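Methylcobalamin\: coenzyme M methyltransferase (Methanosarcina mazei, PDB 4AY7) transfers the methyl group of a methylated corrinoid to coenzyme M, a zinc-dependent step of methanogenesis. Local coordinates at residues H56-L67 and R129-I140; T85-I95 and Q103-Y111. All coordinates share one frame; numbering follows the deposited sequence.

Interaction 1: residues H56-L67 and R129-I140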
loop_
_atom_site.group_PDB
_atom_site.type_symbol
_atom_site.label_atom_id
_atom_site.label_comp_id
_atom_site.label_asym_id
_atom_site.label_seq_id
_atom_site.Cartn_x
_atom_site.Cartn_y
_atom_site.Cartn_z
ATOM N N HIS A 56 -13.196 3.115 9.593
ATOM C CA HIS A 56 -12.068 4.041 9.471
ATOM C C HIS A 56 -11.777 4.760 10.761
ATOM O O HIS A 56 -10.684 5.260 10.974
ATOM C CB HIS A 56 -12.300 5.055 8.385
ATOM C CG HIS A 56 -12.712 4.510 7.026
ATOM N ND1 HIS A 56 -12.013 3.568 6.315
ATOM C CD2 HIS A 56 -13.715 4.964 6.185
ATOM C CE1 HIS A 56 -12.555 3.425 5.107
ATOM N NE2 HIS A 56 -13.655 4.255 5.048
ATOM N N THR A 57 -12.746 4.857 11.649
ATOM C CA THR A 57 -12.674 5.770 12.811
ATOM C C THR A 57 -12.643 5.041 14.172
ATOM O O THR A 57 -12.338 5.633 15.201
ATOM C CB THR A 57 -13.857 6.771 12.766
ATOM O OG1 THR A 57 -15.143 6.085 12.851
ATOM C CG2 THR A 57 -13.887 7.530 11.432
ATOM N N ASN A 58 -12.997 3.771 14.204
ATOM C CA ASN A 58 -13.071 3.029 15.458
ATOM C C ASN A 58 -12.018 1.909 15.385
ATOM O O ASN A 58 -12.145 1.051 14.508
ATOM C CB ASN A 58 -14.446 2.391 15.483
ATOM C CG ASN A 58 -14.726 1.555 16.739
ATOM O OD1 ASN A 58 -13.962 0.712 17.156
ATOM N ND2 ASN A 58 -15.906 1.774 17.310
ATOM N N PRO A 59 -11.043 1.862 16.316
ATOM C CA PRO A 59 -9.966 0.865 16.168
ATOM C C PRO A 59 -10.431 -0.567 16.230
ATOM O O PRO A 59 -9.847 -1.426 15.570
ATOM C CB PRO A 59 -9.032 1.118 17.370
ATOM C CG PRO A 59 -9.895 1.821 18.364
ATOM C CD PRO A 59 -10.831 2.696 17.517
ATOM N N GLU A 60 -11.444 -0.814 17.051
ATOM C CA GLU A 60 -11.945 -2.184 17.188
ATOM C C GLU A 60 -12.614 -2.658 15.915
ATOM O O GLU A 60 -12.376 -3.770 15.485
ATOM C CB GLU A 60 -12.875 -2.334 18.355
ATOM C CG GLU A 60 -12.199 -2.069 19.683
ATOM C CD GLU A 60 -11.474 -3.262 20.286
ATOM O OE1 GLU A 60 -11.330 -4.382 19.660
ATOM O OE2 GLU A 60 -10.970 -3.053 21.405
ATOM N N LEU A 61 -13.425 -1.838 15.284
ATOM C CA LEU A 61 -13.991 -2.223 13.977
ATOM C C LEU A 61 -12.958 -2.303 12.844
ATOM O O LEU A 61 -13.051 -3.193 11.972
ATOM C CB LEU A 61 -15.185 -1.332 13.594
ATOM C CG LEU A 61 -16.373 -1.294 14.536
ATOM C CD1 LEU A 61 -17.316 -0.165 14.079
ATOM C CD2 LEU A 61 -17.078 -2.674 14.652
ATOM N N MET A 62 -11.971 -1.403 12.865
ATOM C CA MET A 62 -10.867 -1.487 11.920
ATOM C C MET A 62 -10.157 -2.876 12.070
ATOM O O MET A 62 -9.906 -3.590 11.053
ATOM C CB MET A 62 -9.886 -0.335 12.163
ATOM C CG MET A 62 -8.734 -0.258 11.168
ATOM S SD MET A 62 -7.654 1.149 11.360
ATOM C CE MET A 62 -8.660 2.464 10.610
ATOM N N ALA A 63 -9.833 -3.250 13.309
ATOM C CA ALA A 63 -9.229 -4.526 13.595
ATOM C C ALA A 63 -10.126 -5.680 13.071
ATOM O O ALA A 63 -9.670 -6.583 12.355
ATOM C CB ALA A 63 -8.982 -4.659 15.076
ATOM N N LYS A 64 -11.409 -5.574 13.379
ATOM C CA LYS A 64 -12.372 -6.636 13.143
ATOM C C LYS A 64 -12.514 -6.882 11.652
ATOM O O LYS A 64 -12.412 -8.053 11.226
ATOM C CB LYS A 64 -13.689 -6.315 13.899
ATOM C CG LYS A 64 -14.641 -7.468 14.058
ATOM C CD LYS A 64 -15.969 -6.988 14.618
ATOM C CE LYS A 64 -16.940 -8.168 14.851
ATOM N NZ LYS A 64 -18.335 -7.690 15.225
ATOM N N LEU A 65 -12.574 -5.842 10.831
ATOM C CA LEU A 65 -12.660 -6.019 9.399
ATOM C C LEU A 65 -11.353 -6.545 8.767
ATOM O O LEU A 65 -11.401 -7.343 7.738
ATOM C CB LEU A 65 -13.013 -4.757 8.727
ATOM C CG LEU A 65 -13.208 -4.726 7.240
ATOM C CD1 LEU A 65 -14.359 -5.672 6.793
ATOM C CD2 LEU A 65 -13.453 -3.271 6.894
ATOM N N ALA A 66 -10.201 -6.101 9.317
ATOM C CA ALA A 66 -8.886 -6.574 8.785
ATOM C C ALA A 66 -8.682 -8.060 8.997
ATOM O O ALA A 66 -8.191 -8.834 8.112
ATOM C CB ALA A 66 -7.744 -5.845 9.482
ATOM N N LEU A 67 -9.041 -8.468 10.200
ATOM C CA LEU A 67 -8.841 -9.826 10.584
ATOM C C LEU A 67 -9.764 -10.706 9.754
ATOM O O LEU A 67 -9.421 -11.848 9.476
ATOM C CB LEU A 67 -9.129 -10.048 12.065
ATOM C CG LEU A 67 -8.039 -9.602 13.033
ATOM C CD1 LEU A 67 -6.986 -10.674 13.347
ATOM C CD2 LEU A 67 -7.311 -8.432 12.415
ATOM N N ARG A 129 -6.440 10.380 12.953
ATOM C CA ARG A 129 -6.734 8.983 13.222
ATOM C C ARG A 129 -5.469 8.139 13.346
ATOM O O ARG A 129 -5.549 6.913 13.424
ATOM C CB ARG A 129 -7.690 8.504 12.158
ATOM C CG ARG A 129 -9.037 9.156 12.175
ATOM C CD ARG A 129 -9.879 8.676 10.995
ATOM N NE ARG A 129 -9.447 9.243 9.712
ATOM C CZ ARG A 129 -9.150 8.543 8.641
ATOM N NH1 ARG A 129 -9.272 7.236 8.654
ATOM N NH2 ARG A 129 -8.764 9.177 7.542
ATOM N N ILE A 130 -4.316 8.787 13.500
ATOM C CA ILE A 130 -3.088 8.067 13.719
ATOM C C ILE A 130 -3.249 7.159 14.923
ATOM O O ILE A 130 -2.937 5.952 14.874
ATOM C CB ILE A 130 -1.828 8.997 13.783
ATOM C CG1 ILE A 130 -1.524 9.471 12.344
ATOM C CG2 ILE A 130 -0.587 8.211 14.270
ATOM C CD1 ILE A 130 -0.374 10.443 12.239
ATOM N N PRO A 131 -3.783 7.684 15.991
ATOM C CA PRO A 131 -3.970 6.785 17.108
ATOM C C PRO A 131 -4.997 5.638 16.911
ATOM O O PRO A 131 -4.893 4.624 17.618
ATOM C CB PRO A 131 -4.478 7.738 18.209
ATOM C CG PRO A 131 -3.978 9.099 17.813
ATOM C CD PRO A 131 -4.194 9.066 16.332
ATOM N N VAL A 132 -5.938 5.759 15.980
ATOM C CA VAL A 132 -6.833 4.645 15.652
ATOM C C VAL A 132 -6.028 3.494 14.980
ATOM O O VAL A 132 -6.180 2.314 15.360
ATOM C CB VAL A 132 -7.946 5.067 14.679
ATOM C CG1 VAL A 132 -8.880 3.919 14.439
ATOM C CG2 VAL A 132 -8.823 6.180 15.293
ATOM N N VAL A 133 -5.183 3.858 14.004
ATOM C CA VAL A 133 -4.372 2.885 13.305
ATOM C C VAL A 133 -3.377 2.205 14.234
ATOM O O VAL A 133 -3.290 0.978 14.229
ATOM C CB VAL A 133 -3.611 3.523 12.135
ATOM C CG1 VAL A 133 -2.678 2.467 11.498
ATOM C CG2 VAL A 133 -4.639 4.017 11.098
ATOM N N LEU A 134 -2.712 2.964 15.103
ATOM C CA LEU A 134 -1.746 2.339 16.010
ATOM C C LEU A 134 -2.427 1.405 16.978
ATOM O O LEU A 134 -1.956 0.324 17.259
ATOM C CB LEU A 134 -0.919 3.409 16.738
ATOM C CG LEU A 134 -0.149 4.364 15.801
ATOM C CD1 LEU A 134 0.710 5.307 16.638
ATOM C CD2 LEU A 134 0.754 3.612 14.764
ATOM N N GLU A 135 -3.548 1.800 17.500
ATOM C CA GLU A 135 -4.273 0.940 18.373
ATOM C C GLU A 135 -4.824 -0.325 17.665
ATOM O O GLU A 135 -4.854 -1.379 18.259
ATOM C CB GLU A 135 -5.375 1.732 19.054
ATOM C CG GLU A 135 -6.317 0.880 19.864
ATOM C CD GLU A 135 -5.730 0.431 21.211
ATOM O OE1 GLU A 135 -4.511 0.694 21.534
ATOM O OE2 GLU A 135 -6.543 -0.121 21.999
ATOM N N ALA A 136 -5.250 -0.201 16.425
ATOM C CA ALA A 136 -5.787 -1.363 15.680
ATOM C C ALA A 136 -4.690 -2.393 15.400
ATOM O O ALA A 136 -4.915 -3.585 15.520
ATOM C CB ALA A 136 -6.515 -0.950 14.392
ATOM N N ILE A 137 -3.475 -1.899 15.150
ATOM C CA ILE A 137 -2.314 -2.785 14.950
ATOM C C ILE A 137 -2.077 -3.595 16.199
ATOM O O ILE A 137 -1.889 -4.791 16.120
ATOM C CB ILE A 137 -1.041 -1.997 14.597
ATOM C CG1 ILE A 137 -1.228 -1.382 13.202
ATOM C CG2 ILE A 137 0.174 -2.937 14.706
ATOM C CD1 ILE A 137 -0.186 -0.272 12.875
ATOM N N LYS A 138 -2.123 -2.942 17.351
ATOM C CA LYS A 138 -1.934 -3.677 18.631
ATOM C C LYS A 138 -3.032 -4.677 18.892
ATOM O O LYS A 138 -2.782 -5.783 19.378
ATOM C CB LYS A 138 -1.871 -2.703 19.785
ATOM C CG LYS A 138 -0.668 -1.785 19.655
ATOM C CD LYS A 138 -0.733 -0.664 20.680
ATOM C CE LYS A 138 -0.247 0.677 20.093
ATOM N NZ LYS A 138 -1.116 1.729 20.688
ATOM N N ILE A 139 -4.256 -4.311 18.553
ATOM C CA ILE A 139 -5.381 -5.259 18.696
ATOM C C ILE A 139 -5.192 -6.477 17.774
ATOM O O ILE A 139 -5.434 -7.612 18.181
ATOM C CB ILE A 139 -6.685 -4.624 18.340
ATOM C CG1 ILE A 139 -7.009 -3.501 19.351
ATOM C CG2 ILE A 139 -7.840 -5.642 18.352
ATOM C CD1 ILE A 139 -8.267 -2.740 18.950
ATOM N N ILE A 140 -4.825 -6.222 16.517
ATOM C CA ILE A 140 -4.508 -7.321 15.539
ATOM C C ILE A 140 -3.381 -8.248 16.054
ATOM O O ILE A 140 -3.587 -9.439 16.197
ATOM C CB ILE A 140 -4.137 -6.757 14.159
ATOM C CG1 ILE A 140 -5.389 -6.103 13.569
ATOM C CG2 ILE A 140 -3.480 -7.842 13.254
ATOM C CD1 ILE A 140 -5.087 -5.195 12.368
#
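Pro59 sits as a knob in a hole formed by Val132, Glu135, Ala136 and Ile139. The axes of the two helical segments come within 8.3 Å and cross at -50°. Pro59 CB lies 3.7 Å from CG of Glu135, while CG1 of Val132 reaches the ring at CD. Met62 lies alongside Ala136: with CG anti to the backbone N (chi1 -176°), its chain runs out past that residue, SD 3.9 Å from Ala136 CB and CE near Val132 CG1. Farther along, Ala63 CB meets Ile139 CG2 at 3.6 Å, and Ile140 packs on Ala63, Ala66 and Leu67; its approach to Leu67 CD2 is unusually short and its exact placing doubtful. Cutting Ile140 back to an alanine removes CG1 and CD1 and would probably leave Ala66 CB without its mate and a gap beside Leu67. The polar contribution across the segments is slight: Arg129 NH1 gives His56 O a weak bond of 3.4 Å in the guanidinium plane, whereas Glu89 takes NE in a salt bridge and the sulfinate of modified residue 83 also bonds NH1. Helix 59-71 and helix 130-144 thus pack together against strand 78-80 of the parallel TIM-barrel sheet, which touches Ala66, Leu67, Ala136 and Ile140, with helix 178-202 meeting Val133.

Interaction 2: residues T85-I95 and Q103-Y111; sequences TVLVEAMGCEI and QPSVTGHPY
Glu94 O is gripped by two backbone donors of the facing strand, Thr107 N at 2.9 Å and Gly108 N at 3.2 Å. They approach differently: the C=O...N angle is 160° for Thr107, nearly in line with the carbonyl, but 134° for Gly108, whose nitrogen is tilted from the carbonyl plane. In return Glu94 N donates to Gly108 O over 3.0 Å, completing the hydrogen-bonded antiparallel pair. Two consecutive residues facing one is the signature of a classic beta bulge, and the register slips by one before the non-hydrogen-bonded pair Ile95-Val106. Glycine at position 108 suits the close approach, since a CB there would crowd that of Glu94.

Apolar groups fill the side of the hairpin next to helix 86-90. Val106 spreads its two methyls: CG1, anti to the backbone N (chi1 -177°), meets Cys93 CB, while CG2 lies 3.7 Å from Ile95 CD1 and 3.8 Å from Val88 CG2, tying strand to helix. The other branch of Ile95, CG2, touches Pro104 CB at 3.8 Å, and Thr85 crosses that proline at about a right angle. Near the other end, Cys93 SG rests 3.6 Å from Pro110 CD.

Gly92, at positive phi, ends the helix in a Schellman motif that turns the chain into strand 94-96. A short helix thus leads into a bulged beta hairpin, whose second strand begins two residues after Gln103, a residue that binds coenzyme M, so the hairpin belongs to the surroundings of the substrate site.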
loop_
_atom_site.group_PDB
_atom_site.type_symbol
_atom_site.label_atom_id
_atom_site.label_comp_id
_atom_site.label_asym_id
_atom_site.label_seq_id
_atom_site.Cartn_x
_atom_site.Cartn_y
_atom_site.Cartn_z
ATOM N N THR A 85 -5.611 8.355 3.510
ATOM C CA THR A 85 -5.810 9.695 4.062
ATOM C C THR A 85 -5.406 9.879 5.524
ATOM O O THR A 85 -5.424 11.045 6.045
ATOM C CB THR A 85 -7.305 10.209 3.944
ATOM O OG1 THR A 85 -8.151 9.444 4.816
ATOM C CG2 THR A 85 -7.890 10.119 2.494
ATOM N N VAL A 86 -5.017 8.845 6.228
ATOM C CA VAL A 86 -4.745 9.037 7.637
ATOM C C VAL A 86 -3.661 10.097 7.931
ATOM O O VAL A 86 -3.797 10.934 8.843
ATOM C CB VAL A 86 -4.452 7.685 8.339
ATOM C CG1 VAL A 86 -3.982 7.837 9.798
ATOM C CG2 VAL A 86 -5.687 6.793 8.326
ATOM N N LEU A 87 -2.541 9.972 7.231
ATOM C CA LEU A 87 -1.408 10.814 7.508
ATOM C C LEU A 87 -1.730 12.229 6.997
ATOM O O LEU A 87 -1.450 13.219 7.648
ATOM C CB LEU A 87 -0.111 10.220 6.854
ATOM C CG LEU A 87 1.172 11.111 7.005
ATOM C CD1 LEU A 87 1.392 11.419 8.503
ATOM C CD2 LEU A 87 2.379 10.427 6.332
ATOM N N VAL A 88 -2.288 12.347 5.801
ATOM C CA VAL A 88 -2.509 13.702 5.250
ATOM C C VAL A 88 -3.515 14.492 6.114
ATOM O O VAL A 88 -3.352 15.718 6.328
ATOM C CB VAL A 88 -2.907 13.651 3.758
ATOM C CG1 VAL A 88 -1.700 13.155 2.933
ATOM C CG2 VAL A 88 -4.058 12.723 3.490
ATOM N N GLU A 89 -4.492 13.800 6.668
ATOM C CA GLU A 89 -5.390 14.388 7.598
ATOM C C GLU A 89 -4.699 14.805 8.882
ATOM O O GLU A 89 -5.026 15.874 9.404
ATOM C CB GLU A 89 -6.478 13.412 7.971
ATOM C CG GLU A 89 -7.452 13.971 8.978
ATOM C CD GLU A 89 -8.646 13.045 9.224
ATOM O OE1 GLU A 89 -8.412 11.853 9.318
ATOM O OE2 GLU A 89 -9.833 13.438 9.363
ATOM N N ALA A 90 -3.859 13.972 9.435
ATOM C CA ALA A 90 -3.040 14.355 10.610
ATOM C C ALA A 90 -2.140 15.553 10.316
ATOM O O ALA A 90 -2.020 16.439 11.168
ATOM C CB ALA A 90 -2.274 13.159 11.110
ATOM N N MET A 91 -1.724 15.683 9.071
ATOM C CA MET A 91 -0.975 16.853 8.584
ATOM C C MET A 91 -1.815 18.113 8.287
ATOM O O MET A 91 -1.237 19.138 7.876
ATOM C CB MET A 91 -0.106 16.479 7.384
ATOM C CG MET A 91 1.120 15.572 7.707
ATOM S SD MET A 91 2.337 16.504 8.667
ATOM C CE MET A 91 2.949 17.493 7.273
ATOM N N GLY A 92 -3.144 18.034 8.423
ATOM C CA GLY A 92 -4.035 19.200 8.277
ATOM C C GLY A 92 -5.024 19.178 7.110
ATOM O O GLY A 92 -5.856 20.033 7.009
ATOM N N CYS A 93 -4.997 18.129 6.271
ATOM C CA CYS A 93 -6.025 17.971 5.257
ATOM C C CYS A 93 -7.428 17.716 5.851
ATOM O O CYS A 93 -7.603 17.077 6.893
ATOM C CB CYS A 93 -5.658 16.842 4.251
ATOM S SG CYS A 93 -4.158 17.164 3.266
ATOM N N GLU A 94 -8.413 18.194 5.123
ATOM C CA GLU A 94 -9.812 17.906 5.392
ATOM C C GLU A 94 -10.273 16.753 4.506
ATOM O O GLU A 94 -10.072 16.803 3.316
ATOM C CB GLU A 94 -10.659 19.194 5.230
ATOM C CG GLU A 94 -12.215 19.069 5.244
ATOM C CD GLU A 94 -12.831 18.572 6.552
ATOM O OE1 GLU A 94 -12.173 18.691 7.615
ATOM O OE2 GLU A 94 -14.009 18.067 6.515
ATOM N N ILE A 95 -10.883 15.749 5.098
ATOM C CA ILE A 95 -11.225 14.493 4.411
ATOM C C ILE A 95 -12.755 14.272 4.300
ATOM O O ILE A 95 -13.521 14.486 5.249
ATOM C CB ILE A 95 -10.652 13.325 5.240
ATOM C CG1 ILE A 95 -9.133 13.483 5.496
ATOM C CG2 ILE A 95 -10.970 11.963 4.586
ATOM C CD1 ILE A 95 -8.262 13.630 4.276
ATOM N N GLN A 103 -14.209 5.133 -0.790
ATOM C CA GLN A 103 -13.118 5.332 0.189
ATOM C C GLN A 103 -13.062 6.815 0.590
ATOM O O GLN A 103 -13.458 7.638 -0.178
ATOM C CB GLN A 103 -11.728 4.955 -0.402
ATOM C CG GLN A 103 -11.554 3.503 -0.429
ATOM C CD GLN A 103 -10.213 3.085 -0.995
ATOM O OE1 GLN A 103 -9.928 3.313 -2.189
ATOM N NE2 GLN A 103 -9.387 2.458 -0.145
ATOM N N PRO A 104 -12.492 7.129 1.724
ATOM C CA PRO A 104 -12.205 8.531 2.033
ATOM C C PRO A 104 -11.358 9.219 0.985
ATOM O O PRO A 104 -10.496 8.599 0.414
ATOM C CB PRO A 104 -11.432 8.426 3.375
ATOM C CG PRO A 104 -12.031 7.184 4.023
ATOM C CD PRO A 104 -12.194 6.257 2.870
ATOM N N SER A 105 -11.535 10.508 0.808
ATOM C CA SER A 105 -10.787 11.279 -0.153
ATOM C C SER A 105 -10.492 12.671 0.425
ATOM O O SER A 105 -11.301 13.198 1.213
ATOM C CB SER A 105 -11.588 11.448 -1.436
ATOM O OG SER A 105 -12.825 11.981 -1.129
ATOM N N VAL A 106 -9.357 13.237 0.009
ATOM C CA VAL A 106 -9.026 14.642 0.418
ATOM C C VAL A 106 -9.830 15.667 -0.316
ATOM O O VAL A 106 -9.762 15.741 -1.553
ATOM C CB VAL A 106 -7.543 14.954 0.232
ATOM C CG1 VAL A 106 -7.283 16.383 0.739
ATOM C CG2 VAL A 106 -6.699 13.932 0.965
ATOM N N THR A 107 -10.502 16.545 0.435
ATOM C CA THR A 107 -11.205 17.675 -0.151
ATOM C C THR A 107 -10.615 19.032 0.126
ATOM O O THR A 107 -10.862 19.936 -0.622
ATOM C CB THR A 107 -12.681 17.737 0.278
ATOM O OG1 THR A 107 -12.815 17.961 1.710
ATOM C CG2 THR A 107 -13.360 16.463 -0.211
ATOM N N GLY A 108 -9.864 19.150 1.208
ATOM C CA GLY A 108 -9.226 20.413 1.610
ATOM C C GLY A 108 -7.758 20.206 1.836
ATOM O O GLY A 108 -7.328 19.274 2.549
ATOM N N HIS A 109 -6.982 21.128 1.276
ATOM C CA HIS A 109 -5.500 21.112 1.316
ATOM C C HIS A 109 -4.987 22.297 2.161
ATOM O O HIS A 109 -5.448 23.414 1.984
ATOM C CB HIS A 109 -5.016 21.259 -0.133
ATOM C CG HIS A 109 -5.610 20.215 -1.077
ATOM N ND1 HIS A 109 -5.149 18.944 -1.126
ATOM C CD2 HIS A 109 -6.647 20.305 -2.044
ATOM C CE1 HIS A 109 -5.883 18.244 -2.032
ATOM N NE2 HIS A 109 -6.813 19.074 -2.571
ATOM N N PRO A 110 -4.134 22.035 3.151
ATOM C CA PRO A 110 -3.768 23.060 4.085
ATOM C C PRO A 110 -2.867 24.182 3.526
ATOM O O PRO A 110 -2.917 25.324 4.041
ATOM C CB PRO A 110 -3.145 22.278 5.251
ATOM C CG PRO A 110 -2.560 21.005 4.606
ATOM C CD PRO A 110 -3.593 20.705 3.537
ATOM N N TYR A 111 -2.131 23.928 2.450
ATOM C CA TYR A 111 -1.101 24.872 1.911
ATOM C C TYR A 111 -1.213 24.995 0.413
ATOM O O TYR A 111 -0.219 24.787 -0.311
ATOM C CB TYR A 111 0.315 24.368 2.275
ATOM C CG TYR A 111 0.452 24.337 3.734
ATOM C CD1 TYR A 111 0.482 25.524 4.440
ATOM C CD2 TYR A 111 0.449 23.132 4.441
ATOM C CE1 TYR A 111 0.557 25.535 5.809
ATOM C CE2 TYR A 111 0.508 23.154 5.852
ATOM C CZ TYR A 111 0.544 24.353 6.489
ATOM O OH TYR A 111 0.580 24.475 7.861
#

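In the fold
Interaction 2 comes between the two segments of interaction 1 along the chain: helix 59-71, then helix 86-90 and the hairpin 94-96/105-108, then helix 130-144. Their centres are 19 Å apart, yet they touch. The Arg129-Glu89 salt bridge links them, Ile130 packs on Ala90, and His56 NE2 lies 3.3 Å from Pro104 CD. Interaction 1 packs helices beside strand 78-80, the first strand in the parallel sheet of this TIM-barrel protein, whereas interaction 2 builds a separate two-stranded antiparallel sheet. The side chain of His56 is about 6 Å from that of Gln103, so the His56 end of interaction 1 and the Gln103 end of interaction 2 lie near the coenzyme M site.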